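Local coordinates for protein mannan endo-1,6-alpha-mannosidase (Chaetomium thermophilum, PDB 6RY0) that probably cleaves or transfers alpha-1,6-mannosidic linkages as a family 76 glycoside hydrolase, helping to move GPI-anchored glycoproteins into the fungal cell wall, at residues Glu34-Ser39 / Ser401-Tyr406; Asp88-Thr93 / Ser97-Ile102; Glu170-Thr175 / Ala219-Lys224; Asn195-Ala200 / Phe260-Ala265. All coordinates share one frame; numbering follows the deposited sequence. Where two conformers were deposited one is given.

Contact 1: residues Glu34-Ser39 / Ser401-Tyr406; sequences EEILES and SLLIEY
I36 and L37, on one turn of helix 33-48, meet L402 and L403 in the type I beta turn from S401 to I404 that follows helix 389-401. In the (alpha/alpha)6 barrel expected of family 76, this joins the first helix of the chain to a turn more than 360 residues later. The contact between the two segments is wholly apolar, three pairs that bury 206 Å² in all. I36 and L403 form the central pair, their side chains sliding past each other in opposite directions. CG2 of I36, anti to the backbone N, reaches both CG and CD2 of L403, each at 3.7 Å. The other two pairs cross at about a right angle. CD1 of I36 lies 4.1 Å from CB of L402, and the end of L37 turns in toward L403. Beyond these pairs, T93 of helix 76-93 touches both L37 and L403, while I30 touches I36 and L402. An alanine in place of L403 would probably open a gap beside I36 CG2 and leave the L37 methyl without its partner. That methyl, CD2 of L37, stands 3.7 Å from CD1 of L403.

Contact 2: residues Asp88-Thr93 / Ser97-Ile102; sequences DYWHLT and SYNHVI
The indole of W90 presents one face to the amide of N99, and this crossing carries the polar half of a contact between two consecutive helices joined by a short turn, the end of helix 76-93 and the start of helix 99-108. The two planes are 80° apart, so the amide stands nearly upright on the ring. N99 ND2 sits over the five-membered part, 3.4 Å from W90 CD1, and N99 OD1 drops back to 3.4 Å from W90 CB. Placing CG anti to the backbone N (chi1 164°) turns the indole of W90 toward the incoming helix. The second pair is aromatic and looser: CE2 of Y89 comes to the edge of the Y98 ring, near its plane, 4.3 Å from CD2 of Y98. Within helix 76-93, T93 OG1 lies over the centre of the Y89 ring and donates to Y89 O at 2.8 Å, while Y89 OH bonds to D95 in the connecting turn. With an alanine at W90, the N99 amide would probably lose the surface it stands on and be freer to turn. The amide N-H group, its hydrogens partially positive, lies against the indole pi face, so weak electrostatics probably adds to dispersion, though no hydrogen bond forms.

Contact 3: residues Glu170-Thr175 / Ala219-Lys224; sequences ERHDGT and AEWAEK
H172 and W221 form a T-shaped pair at the protein surface, the edge of the indole directed at one face of the imidazole. The tight part is small: W221 CZ3 lies over that face, displaced toward the rim, 3.7 Å from H172 CE1, and W221 CH2 follows at 4.1 Å from H172 CD2. The planes are inclined at 55° rather than upright, with the centroids of the imidazole and of the six-membered ring 5.0 Å apart. The H172 ring is also anchored, because its NE2 bonds to Q166 O near the end of helix 155-167, and W221 makes a second edge-to-face pair with W163 of that same helix. The contact thus ties the loop between helix 155-167 and strand 193-195 to helix 216-231, with H172 held in the loop just before an Asx turn. In that turn D173 OD1 accepts from T175 N at 3.0 Å, from above the carboxylate plane, and from T175 OG1 at 2.7 Å, through the syn lone pair of D173 OD1; D173 is further tied by salt bridges to R181 and K194. The loose side is toward solvent: exposed K224 starts its side chain toward the loop, but K224 NZ remains 6.2 Å from H172 ND1, not in contact.

Contact 4: residues Asn195-Ala200 / Phe260-Ala265; sequences NTIANA and FSYNAA
I197 packs against Y262 and N263, and its side chain can be followed outward atom by atom. CB lies 3.3 Å from OD1 of N263. Here the chain branches: CG2 turns to the hydroxyl of Y262, 3.7 Å from OH, while CG1, anti to the backbone N (chi1 -172°), runs on to 3.6 Å from Y262 CE2. At the tip, CD1 makes a CH-pi contact over the face, 3.8 Å from the ring centroid and 27° off its normal. The side-chain amide oxygen of N263 is also touched by CG2 of T196, 3.6 Å from OD1. Polar linkage between the helices passes through a bridging water, which accepts from I197 N at 2.9 Å and from N263 ND2 at 3.1 Å and so satisfies an amide at the start of a helix. Next to it N195 takes the N-cap position, with a weak bond from A198 N to OD1. The axes of the short helical segments 196-200 and 261-265 approach to 9.6 Å, at 34° to each other. N195 ends strand 193-195, which pairs antiparallel with 245-247; N199 packs on helix 216-231, and the Y262 ring stacks on F323 of helix 323-337.

Overall arrangement
The four contacts sample two regions of one mainly helical domain. Contacts 1 and 2 adjoin, their centres 14 Å apart: L403 CD1 packs 3.5 Å from L92 O, so helix 76-93 serves both. Contacts 3 and 4 form the other group, centres 16 Å and nearest atoms about 6 Å apart, linked by the succession of helices 196-213 and 216-231. Contacts 1 and 3 lie on opposite sides of the chain's centre, about 39 Å between centres. The calcium ion bound by D73 and H385 belongs to neither group. Contact 4, the most central, comes closest to a metal site: the I197 side chain is about 8 Å from that of D129, a second calcium site unoccupied here.

Contact 1: residues Glu34-Ser39 / Ser401-Tyr406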
loop_
_atom_site.group_PDB
_atom_site.type_symbol
_atom_site.label_atom_id
_atom_site.label_comp_id
_atom_site.label_asym_id
_atom_site.label_seq_id
_atom_site.Cartn_x
_atom_site.Cartn_y
_atom_site.Cartn_z
ATOM N N GLU A 34 -2.782 -20.060 -17.158
ATOM C CA GLU A 34 -4.105 -20.547 -16.838
ATOM C C GLU A 34 -4.226 -20.997 -15.373
ATOM O O GLU A 34 -5.204 -20.756 -14.682
ATOM C CB GLU A 34 -4.395 -21.717 -17.788
ATOM C CG GLU A 34 -4.513 -21.317 -19.284
ATOM C CD GLU A 34 -3.209 -20.821 -19.957
ATOM O OE1 GLU A 34 -2.100 -21.346 -19.665
ATOM O OE2 GLU A 34 -3.315 -19.892 -20.805
ATOM N N GLU A 35 -3.215 -21.721 -14.893
ATOM C CA GLU A 35 -3.233 -22.183 -13.496
ATOM C C GLU A 35 -3.180 -20.987 -12.552
ATOM O O GLU A 35 -3.862 -20.953 -11.543
ATOM C CB GLU A 35 -2.069 -23.130 -13.212
ATOM C CG GLU A 35 -2.261 -24.500 -13.845
ATOM C CD GLU A 35 -1.127 -25.467 -13.621
ATOM O OE1 GLU A 35 -0.099 -25.081 -13.033
ATOM O OE2 GLU A 35 -1.265 -26.643 -14.041
ATOM N N ILE A 36 -2.316 -20.026 -12.847
ATOM C CA ILE A 36 -2.220 -18.820 -12.016
ATOM C C ILE A 36 -3.540 -18.085 -12.004
ATOM O O ILE A 36 -4.001 -17.634 -10.948
ATOM C CB ILE A 36 -1.093 -17.920 -12.492
ATOM C CG1 ILE A 36 0.271 -18.604 -12.301
ATOM C CG2 ILE A 36 -1.093 -16.585 -11.733
ATOM C CD1 ILE A 36 1.409 -17.929 -13.068
ATOM N N LEU A 37 -4.180 -17.932 -13.161
ATOM C CA LEU A 37 -5.485 -17.269 -13.207
ATOM C C LEU A 37 -6.507 -17.974 -12.357
ATOM O O LEU A 37 -7.261 -17.317 -11.641
ATOM C CB LEU A 37 -5.987 -17.158 -14.645
ATOM C CG LEU A 37 -5.298 -16.117 -15.517
ATOM C CD1 LEU A 37 -5.596 -16.401 -16.998
ATOM C CD2 LEU A 37 -5.790 -14.742 -15.147
ATOM N N GLU A 38 -6.542 -19.305 -12.432
ATOM C CA GLU A 38 -7.498 -20.041 -11.622
ATOM C C GLU A 38 -7.194 -19.909 -10.138
ATOM O O GLU A 38 -8.106 -19.719 -9.326
ATOM C CB GLU A 38 -7.533 -21.528 -12.025
ATOM C CG GLU A 38 -8.441 -22.384 -11.134
ATOM C CD GLU A 38 -8.484 -23.847 -11.498
ATOM O OE1 GLU A 38 -8.517 -24.132 -12.726
ATOM O OE2 GLU A 38 -8.519 -24.713 -10.554
ATOM N N SER A 39 -5.926 -20.063 -9.760
ATOM C CA SER A 39 -5.560 -19.900 -8.359
ATOM C C SER A 39 -5.920 -18.500 -7.856
ATOM O O SER A 39 -6.481 -18.345 -6.775
ATOM C CB SER A 39 -4.088 -20.184 -8.171
ATOM O OG SER A 39 -3.841 -21.565 -8.365
ATOM N N SER A 401 0.142 -11.012 -8.835
ATOM C CA SER A 401 1.256 -10.272 -9.381
ATOM C C SER A 401 2.213 -11.153 -10.190
ATOM O O SER A 401 3.022 -10.616 -10.957
ATOM C CB SER A 401 1.978 -9.513 -8.273
ATOM O OG SER A 401 1.144 -8.470 -7.796
ATOM N N LEU A 402 2.081 -12.490 -10.111
ATOM C CA LEU A 402 2.811 -13.355 -11.030
ATOM C C LEU A 402 2.433 -13.091 -12.485
ATOM O O LEU A 402 3.157 -13.513 -13.369
ATOM C CB LEU A 402 2.553 -14.834 -10.715
ATOM C CG LEU A 402 3.110 -15.323 -9.383
ATOM C CD1 LEU A 402 2.664 -16.743 -9.165
ATOM C CD2 LEU A 402 4.640 -15.205 -9.305
ATOM N N LEU A 403 1.313 -12.417 -12.731
ATOM C CA LEU A 403 0.879 -12.103 -14.065
ATOM C C LEU A 403 1.378 -10.758 -14.576
ATOM O O LEU A 403 0.952 -10.308 -15.637
ATOM C CB LEU A 403 -0.649 -12.177 -14.154
ATOM C CG LEU A 403 -1.242 -13.548 -13.779
ATOM C CD1 LEU A 403 -2.755 -13.417 -13.544
ATOM C CD2 LEU A 403 -0.922 -14.586 -14.832
ATOM N N ILE A 404 2.288 -10.114 -13.859
ATOM C CA ILE A 404 2.717 -8.767 -14.228
ATOM C C ILE A 404 3.293 -8.721 -15.648
ATOM O O ILE A 404 3.114 -7.727 -16.315
ATOM C CB ILE A 404 3.696 -8.193 -13.176
ATOM C CG1 ILE A 404 3.869 -6.676 -13.328
ATOM C CG2 ILE A 404 5.049 -8.881 -13.198
ATOM C CD1 ILE A 404 2.687 -5.884 -12.846
ATOM N N GLU A 405 3.962 -9.777 -16.116
ATOM C CA GLU A 405 4.562 -9.757 -17.449
ATOM C C GLU A 405 3.522 -9.553 -18.540
ATOM O O GLU A 405 3.859 -9.123 -19.635
ATOM C CB GLU A 405 5.366 -11.059 -17.700
ATOM C CG GLU A 405 4.513 -12.411 -17.578
ATOM C CD GLU A 405 5.287 -13.701 -17.916
ATOM O OE1 GLU A 405 5.411 -14.587 -17.025
ATOM O OE2 GLU A 405 5.743 -13.843 -19.081
ATOM N N TYR A 406 2.275 -9.911 -18.272
ATOM C CA TYR A 406 1.191 -9.797 -19.228
ATOM C C TYR A 406 0.389 -8.511 -19.094
ATOM O O TYR A 406 -0.480 -8.237 -19.923
ATOM C CB TYR A 406 0.218 -10.973 -19.079
ATOM C CG TYR A 406 0.854 -12.357 -19.094
ATOM C CD1 TYR A 406 1.328 -12.919 -20.244
ATOM C CD2 TYR A 406 0.929 -13.105 -17.935
ATOM C CE1 TYR A 406 1.891 -14.201 -20.226
ATOM C CE2 TYR A 406 1.462 -14.351 -17.902
ATOM C CZ TYR A 406 1.951 -14.909 -19.044
ATOM O OH TYR A 406 2.512 -16.170 -19.033
#

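Contact 2: residues Asp88-Thr93 / Ser97-Ile102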
loop_
_atom_site.group_PDB
_atom_site.type_symbol
_atom_site.label_atom_id
_atom_site.label_comp_id
_atom_site.label_asym_id
_atom_site.label_seq_id
_atom_site.Cartn_x
_atom_site.Cartn_y
_atom_site.Cartn_z
ATOM N N ASP A 88 -5.907 -3.994 -8.431
ATOM C CA ASP A 88 -4.787 -4.713 -9.049
ATOM C C ASP A 88 -5.219 -6.086 -9.573
ATOM O O ASP A 88 -4.814 -6.480 -10.664
ATOM C CB ASP A 88 -3.591 -4.853 -8.103
ATOM C CG ASP A 88 -2.494 -3.853 -8.362
ATOM O OD1 ASP A 88 -2.416 -3.274 -9.469
ATOM O OD2 ASP A 88 -1.672 -3.685 -7.415
ATOM N N TYR A 89 -6.017 -6.815 -8.800
ATOM C CA TYR A 89 -6.489 -8.140 -9.229
ATOM C C TYR A 89 -7.147 -8.067 -10.598
ATOM O O TYR A 89 -6.826 -8.864 -11.494
ATOM C CB TYR A 89 -7.436 -8.724 -8.186
ATOM C CG TYR A 89 -8.149 -9.972 -8.660
ATOM C CD1 TYR A 89 -7.505 -11.180 -8.727
ATOM C CD2 TYR A 89 -9.478 -9.917 -9.073
ATOM C CE1 TYR A 89 -8.161 -12.323 -9.223
ATOM C CE2 TYR A 89 -10.128 -11.032 -9.572
ATOM C CZ TYR A 89 -9.448 -12.226 -9.666
ATOM O OH TYR A 89 -10.014 -13.359 -10.188
ATOM N N TRP A 90 -8.077 -7.135 -10.783
ATOM C CA TRP A 90 -8.734 -7.002 -12.071
ATOM C C TRP A 90 -7.737 -6.624 -13.164
ATOM O O TRP A 90 -7.797 -7.147 -14.276
ATOM C CB TRP A 90 -9.876 -5.989 -11.968
ATOM C CG TRP A 90 -10.342 -5.512 -13.303
ATOM C CD1 TRP A 90 -11.136 -6.158 -14.215
ATOM C CD2 TRP A 90 -9.985 -4.265 -13.901
ATOM N NE1 TRP A 90 -11.304 -5.371 -15.327
ATOM C CE2 TRP A 90 -10.596 -4.205 -15.162
ATOM C CE3 TRP A 90 -9.175 -3.206 -13.486
ATOM C CZ2 TRP A 90 -10.432 -3.097 -16.025
ATOM C CZ3 TRP A 90 -9.004 -2.132 -14.325
ATOM C CH2 TRP A 90 -9.637 -2.067 -15.563
ATOM N N HIS A 91 -6.841 -5.687 -12.870
ATOM C CA HIS A 91 -5.830 -5.266 -13.826
ATOM C C HIS A 91 -4.957 -6.428 -14.300
ATOM O O HIS A 91 -4.544 -6.476 -15.448
ATOM C CB HIS A 91 -5.007 -4.167 -13.159
ATOM C CG HIS A 91 -3.791 -3.712 -13.883
ATOM N ND1 HIS A 91 -3.834 -3.021 -15.062
ATOM C CD2 HIS A 91 -2.486 -3.764 -13.528
ATOM C CE1 HIS A 91 -2.602 -2.679 -15.416
ATOM N NE2 HIS A 91 -1.757 -3.122 -14.498
ATOM N N LEU A 92 -4.598 -7.310 -13.371
ATOM C CA LEU A 92 -3.660 -8.397 -13.614
ATOM C C LEU A 92 -4.323 -9.602 -14.272
ATOM O O LEU A 92 -3.693 -10.339 -15.013
ATOM C CB LEU A 92 -3.025 -8.813 -12.284
ATOM C CG LEU A 92 -2.002 -7.790 -11.774
ATOM C CD1 LEU A 92 -1.802 -7.914 -10.279
ATOM C CD2 LEU A 92 -0.696 -7.899 -12.495
ATOM N N THR A 93 -5.600 -9.848 -13.957
ATOM C CA THR A 93 -6.286 -11.057 -14.394
ATOM C C THR A 93 -7.348 -10.847 -15.464
ATOM O O THR A 93 -7.695 -11.779 -16.158
ATOM C CB THR A 93 -6.971 -11.773 -13.209
ATOM O OG1 THR A 93 -8.091 -11.005 -12.776
ATOM C CG2 THR A 93 -6.021 -12.125 -12.096
ATOM N N SER A 97 -15.261 -9.461 -11.867
ATOM C CA SER A 97 -16.344 -9.917 -10.990
ATOM C C SER A 97 -16.606 -9.047 -9.778
ATOM O O SER A 97 -17.752 -8.879 -9.372
ATOM C CB SER A 97 -16.053 -11.339 -10.502
ATOM O OG SER A 97 -16.040 -12.249 -11.591
ATOM N N TYR A 98 -15.545 -8.544 -9.148
ATOM C CA TYR A 98 -15.666 -7.770 -7.921
ATOM C C TYR A 98 -15.645 -6.264 -8.138
ATOM O O TYR A 98 -15.716 -5.518 -7.167
ATOM C CB TYR A 98 -14.575 -8.195 -6.912
ATOM C CG TYR A 98 -14.635 -9.672 -6.635
ATOM C CD1 TYR A 98 -15.674 -10.223 -5.888
ATOM C CD2 TYR A 98 -13.678 -10.538 -7.152
ATOM C CE1 TYR A 98 -15.764 -11.594 -5.668
ATOM C CE2 TYR A 98 -13.769 -11.931 -6.941
ATOM C CZ TYR A 98 -14.817 -12.434 -6.198
ATOM O OH TYR A 98 -14.937 -13.787 -5.930
ATOM N N ASN A 99 -15.566 -5.811 -9.382
ATOM C CA ASN A 99 -15.381 -4.379 -9.629
ATOM C C ASN A 99 -16.488 -3.517 -9.022
ATOM O O ASN A 99 -16.208 -2.448 -8.476
ATOM C CB ASN A 99 -15.224 -4.070 -11.115
ATOM C CG ASN A 99 -13.889 -4.503 -11.671
ATOM O OD1 ASN A 99 -13.035 -5.031 -10.975
ATOM N ND2 ASN A 99 -13.711 -4.270 -12.966
ATOM N N HIS A 100 -17.736 -3.953 -9.096
ATOM C CA HIS A 100 -18.837 -3.158 -8.545
ATOM C C HIS A 100 -18.720 -3.012 -7.038
ATOM O O HIS A 100 -18.945 -1.937 -6.478
ATOM C CB HIS A 100 -20.208 -3.740 -8.967
ATOM C CG HIS A 100 -20.546 -5.090 -8.389
ATOM N ND1 HIS A 100 -19.952 -6.271 -8.798
ATOM C CD2 HIS A 100 -21.499 -5.448 -7.492
ATOM C CE1 HIS A 100 -20.491 -7.286 -8.142
ATOM N NE2 HIS A 100 -21.445 -6.816 -7.359
ATOM N N VAL A 101 -18.383 -4.109 -6.375
ATOM C CA VAL A 101 -18.228 -4.107 -4.929
ATOM C C VAL A 101 -17.103 -3.160 -4.502
ATOM O O VAL A 101 -17.211 -2.424 -3.517
ATOM C CB VAL A 101 -17.919 -5.578 -4.439
ATOM C CG1 VAL A 101 -17.529 -5.615 -2.988
ATOM C CG2 VAL A 101 -19.093 -6.503 -4.724
ATOM N N ILE A 102 -16.013 -3.188 -5.256
ATOM C CA ILE A 102 -14.853 -2.373 -4.957
ATOM C C ILE A 102 -15.131 -0.900 -5.229
ATOM O O ILE A 102 -14.769 -0.048 -4.416
ATOM C CB ILE A 102 -13.643 -2.923 -5.727
ATOM C CG1 ILE A 102 -13.358 -4.374 -5.307
ATOM C CG2 ILE A 102 -12.429 -2.005 -5.566
ATOM C CD1 ILE A 102 -13.035 -4.610 -3.853
#

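Contact 3: residues Glu170-Thr175 / Ala219-Lys224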
loop_
_atom_site.group_PDB
_atom_site.type_symbol
_atom_site.label_atom_id
_atom_site.label_comp_id
_atom_site.label_asym_id
_atom_site.label_seq_id
_atom_site.Cartn_x
_atom_site.Cartn_y
_atom_site.Cartn_z
ATOM N N GLU A 170 0.108 23.256 7.437
ATOM C CA GLU A 170 0.093 22.879 8.863
ATOM C C GLU A 170 0.621 21.473 9.107
ATOM O O GLU A 170 0.959 21.121 10.259
ATOM C CB GLU A 170 -1.308 23.022 9.472
ATOM C CG GLU A 170 -2.329 21.926 9.145
ATOM C CD GLU A 170 -2.843 21.902 7.709
ATOM O OE1 GLU A 170 -2.602 22.851 6.919
ATOM O OE2 GLU A 170 -3.528 20.918 7.381
ATOM N N ARG A 171 0.734 20.687 8.032
ATOM C CA ARG A 171 1.289 19.351 8.184
ATOM C C ARG A 171 2.815 19.326 8.030
ATOM O O ARG A 171 3.413 18.268 8.152
ATOM C CB ARG A 171 0.626 18.366 7.226
ATOM C CG ARG A 171 -0.844 18.195 7.485
ATOM C CD ARG A 171 -1.403 16.899 6.889
ATOM N NE ARG A 171 -2.857 16.876 6.993
ATOM C CZ ARG A 171 -3.663 16.007 6.401
ATOM N NH1 ARG A 171 -3.187 14.937 5.789
ATOM N NH2 ARG A 171 -4.961 16.241 6.407
ATOM N N HIS A 172 3.433 20.485 7.779
ATOM C CA HIS A 172 4.883 20.582 7.578
ATOM C C HIS A 172 5.437 21.676 8.443
ATOM O O HIS A 172 5.616 22.791 7.985
ATOM C CB HIS A 172 5.182 20.858 6.094
ATOM C CG HIS A 172 4.683 19.773 5.219
ATOM N ND1 HIS A 172 5.443 18.675 4.910
ATOM C CD2 HIS A 172 3.450 19.554 4.696
ATOM C CE1 HIS A 172 4.710 17.833 4.204
ATOM N NE2 HIS A 172 3.491 18.336 4.069
ATOM N N ASP A 173 5.776 21.337 9.671
ATOM C CA ASP A 173 6.332 22.299 10.591
ATOM C C ASP A 173 7.859 22.151 10.681
ATOM O O ASP A 173 8.461 21.388 9.931
ATOM C CB ASP A 173 5.590 22.257 11.951
ATOM C CG ASP A 173 5.885 21.034 12.803
ATOM O OD1 ASP A 173 6.947 20.420 12.667
ATOM O OD2 ASP A 173 5.033 20.719 13.670
ATOM N N GLY A 174 8.492 22.929 11.554
ATOM C CA GLY A 174 9.938 22.980 11.591
ATOM C C GLY A 174 10.568 21.910 12.455
ATOM O O GLY A 174 11.794 21.778 12.435
ATOM N N THR A 175 9.783 21.133 13.190
ATOM C CA THR A 175 10.381 20.102 13.999
ATOM C C THR A 175 11.071 19.081 13.092
ATOM O O THR A 175 10.547 18.728 12.049
ATOM C CB THR A 175 9.363 19.451 14.941
ATOM O OG1 THR A 175 8.365 18.734 14.204
ATOM C CG2 THR A 175 8.695 20.505 15.820
ATOM N N ALA A 219 6.314 16.297 -8.366
ATOM C CA ALA A 219 7.665 15.727 -8.331
ATOM C C ALA A 219 8.576 16.495 -7.412
ATOM O O ALA A 219 9.405 15.902 -6.737
ATOM C CB ALA A 219 8.243 15.712 -9.732
ATOM N N GLU A 220 8.464 17.822 -7.403
ATOM C CA GLU A 220 9.332 18.616 -6.527
ATOM C C GLU A 220 9.042 18.310 -5.059
ATOM O O GLU A 220 9.966 18.178 -4.247
ATOM C CB GLU A 220 9.149 20.104 -6.830
ATOM C CG GLU A 220 9.523 20.552 -8.197
ATOM C CD GLU A 220 8.948 21.924 -8.546
ATOM O OE1 GLU A 220 8.372 22.617 -7.662
ATOM O OE2 GLU A 220 9.067 22.316 -9.725
ATOM N N TRP A 221 7.765 18.149 -4.710
ATOM C CA TRP A 221 7.412 17.716 -3.360
ATOM C C TRP A 221 7.952 16.321 -3.057
ATOM O O TRP A 221 8.449 16.060 -1.955
ATOM C CB TRP A 221 5.908 17.761 -3.157
ATOM C CG TRP A 221 5.368 19.050 -2.669
ATOM C CD1 TRP A 221 4.708 20.015 -3.394
ATOM C CD2 TRP A 221 5.322 19.469 -1.318
ATOM N NE1 TRP A 221 4.258 21.005 -2.566
ATOM C CE2 TRP A 221 4.598 20.682 -1.275
ATOM C CE3 TRP A 221 5.799 18.922 -0.142
ATOM C CZ2 TRP A 221 4.336 21.343 -0.088
ATOM C CZ3 TRP A 221 5.566 19.591 1.026
ATOM C CH2 TRP A 221 4.844 20.786 1.051
ATOM N N ALA A 222 7.803 15.406 -4.008
ATOM C CA ALA A 222 8.294 14.041 -3.773
ATOM C C ALA A 222 9.786 14.058 -3.506
ATOM O O ALA A 222 10.276 13.392 -2.592
ATOM C CB ALA A 222 7.947 13.178 -4.961
ATOM N N GLU A 223 10.537 14.820 -4.306
ATOM C CA GLU A 223 11.993 14.987 -4.129
ATOM C C GLU A 223 12.269 15.490 -2.706
ATOM O O GLU A 223 13.167 15.003 -2.009
ATOM C CB GLU A 223 12.614 15.976 -5.171
ATOM C CG GLU A 223 12.535 15.666 -6.737
ATOM C CD GLU A 223 13.810 15.036 -7.382
ATOM O OE1 GLU A 223 14.723 14.713 -6.587
ATOM O OE2 GLU A 223 13.880 14.825 -8.677
ATOM N N LYS A 224 11.541 16.530 -2.301
ATOM C CA LYS A 224 11.767 17.151 -1.006
ATOM C C LYS A 224 11.558 16.143 0.113
ATOM O O LYS A 224 12.350 16.082 1.074
ATOM C CB LYS A 224 10.810 18.347 -0.861
ATOM C CG LYS A 224 10.928 19.117 0.422
ATOM C CD LYS A 224 9.934 20.280 0.411
ATOM C CE LYS A 224 10.415 21.546 1.093
ATOM N NZ LYS A 224 10.526 21.285 2.512
#

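Contact 4: residues Asn195-Ala200 / Phe260-Ala265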
loop_
_atom_site.group_PDB
_atom_site.type_symbol
_atom_site.label_atom_id
_atom_site.label_comp_id
_atom_site.label_asym_id
_atom_site.label_seq_id
_atom_site.Cartn_x
_atom_site.Cartn_y
_atom_site.Cartn_z
ATOM N N ASN A 195 7.116 9.413 11.244
ATOM C CA ASN A 195 7.481 8.092 10.849
ATOM C C ASN A 195 7.646 7.946 9.354
ATOM O O ASN A 195 7.191 8.753 8.547
ATOM C CB ASN A 195 6.556 7.052 11.426
ATOM C CG ASN A 195 5.139 7.192 11.020
ATOM O OD1 ASN A 195 4.726 8.121 10.316
ATOM N ND2 ASN A 195 4.343 6.241 11.462
ATOM N N THR A 196 8.355 6.889 8.986
ATOM C CA THR A 196 8.605 6.636 7.590
ATOM C C THR A 196 7.332 6.460 6.808
ATOM O O THR A 196 7.206 7.047 5.731
ATOM C CB THR A 196 9.538 5.445 7.432
ATOM O OG1 THR A 196 10.734 5.793 8.114
ATOM C CG2 THR A 196 9.786 5.140 5.976
ATOM N N ILE A 197 6.399 5.651 7.294
ATOM C CA ILE A 197 5.288 5.266 6.433
ATOM C C ILE A 197 4.437 6.481 6.024
ATOM O O ILE A 197 3.996 6.560 4.871
ATOM C CB ILE A 197 4.443 4.125 7.025
ATOM C CG1 ILE A 197 3.409 3.632 6.009
ATOM C CG2 ILE A 197 3.781 4.516 8.359
ATOM C CD1 ILE A 197 3.977 3.039 4.821
ATOM N N ALA A 198 4.174 7.426 6.931
ATOM C CA ALA A 198 3.397 8.597 6.542
ATOM C C ALA A 198 4.079 9.336 5.392
ATOM O O ALA A 198 3.462 9.758 4.411
ATOM C CB ALA A 198 3.256 9.554 7.749
ATOM N N ASN A 199 5.382 9.522 5.554
ATOM C CA ASN A 199 6.169 10.238 4.566
ATOM C C ASN A 199 6.305 9.451 3.270
ATOM O O ASN A 199 6.282 10.032 2.192
ATOM C CB ASN A 199 7.513 10.613 5.208
ATOM C CG ASN A 199 7.317 11.724 6.186
ATOM O OD1 ASN A 199 7.167 12.885 5.765
ATOM N ND2 ASN A 199 7.240 11.410 7.480
ATOM N N ALA A 200 6.452 8.127 3.370
ATOM C CA ALA A 200 6.536 7.265 2.199
ATOM C C ALA A 200 5.243 7.300 1.386
ATOM O O ALA A 200 5.302 7.289 0.169
ATOM C CB ALA A 200 6.881 5.849 2.626
ATOM N N PHE A 260 10.288 -2.678 8.700
ATOM C CA PHE A 260 9.087 -3.280 8.158
ATOM C C PHE A 260 9.169 -3.275 6.639
ATOM O O PHE A 260 9.558 -2.264 6.019
ATOM C CB PHE A 260 7.837 -2.554 8.645
ATOM C CG PHE A 260 7.604 -2.721 10.117
ATOM C CD1 PHE A 260 7.083 -3.905 10.595
ATOM C CD2 PHE A 260 7.947 -1.742 11.019
ATOM C CE1 PHE A 260 6.904 -4.096 11.940
ATOM C CE2 PHE A 260 7.772 -1.933 12.382
ATOM C CZ PHE A 260 7.258 -3.104 12.829
ATOM N N SER A 261 8.772 -4.389 6.032
ATOM C CA SER A 261 8.985 -4.578 4.608
ATOM C C SER A 261 8.334 -3.486 3.773
ATOM O O SER A 261 8.909 -3.023 2.777
ATOM C CB SER A 261 8.444 -5.943 4.208
ATOM O OG SER A 261 7.043 -6.029 4.336
ATOM N N TYR A 262 7.140 -3.068 4.167
ATOM C CA TYR A 262 6.388 -2.124 3.335
ATOM C C TYR A 262 7.028 -0.749 3.298
ATOM O O TYR A 262 6.748 0.001 2.374
ATOM C CB TYR A 262 4.902 -2.058 3.736
ATOM C CG TYR A 262 4.512 -1.262 4.979
ATOM C CD1 TYR A 262 5.339 -1.156 6.104
ATOM C CD2 TYR A 262 3.288 -0.628 5.026
ATOM C CE1 TYR A 262 4.957 -0.451 7.234
ATOM C CE2 TYR A 262 2.904 0.067 6.174
ATOM C CZ TYR A 262 3.749 0.175 7.268
ATOM O OH TYR A 262 3.400 0.884 8.392
ATOM N N ASN A 263 7.824 -0.384 4.286
ATOM C CA ASN A 263 8.483 0.918 4.261
ATOM C C ASN A 263 9.528 0.987 3.170
ATOM O O ASN A 263 9.496 1.869 2.296
ATOM C CB ASN A 263 9.100 1.257 5.632
ATOM C CG ASN A 263 8.125 1.898 6.570
ATOM O OD1 ASN A 263 7.228 2.624 6.134
ATOM N ND2 ASN A 263 8.318 1.699 7.869
ATOM N N ALA A 264 10.450 0.044 3.147
ATOM C CA ALA A 264 11.450 0.025 2.079
ATOM C C ALA A 264 10.782 -0.179 0.733
ATOM O O ALA A 264 11.165 0.454 -0.256
ATOM C CB ALA A 264 12.516 -1.042 2.336
ATOM N N ALA A 265 9.803 -1.073 0.647
ATOM C CA ALA A 265 9.190 -1.344 -0.642
ATOM C C ALA A 265 8.423 -0.131 -1.173
ATOM O O ALA A 265 8.419 0.093 -2.391
ATOM C CB ALA A 265 8.259 -2.562 -0.573
HETATM O O HOH W 1 6.955 3.942 9.567
#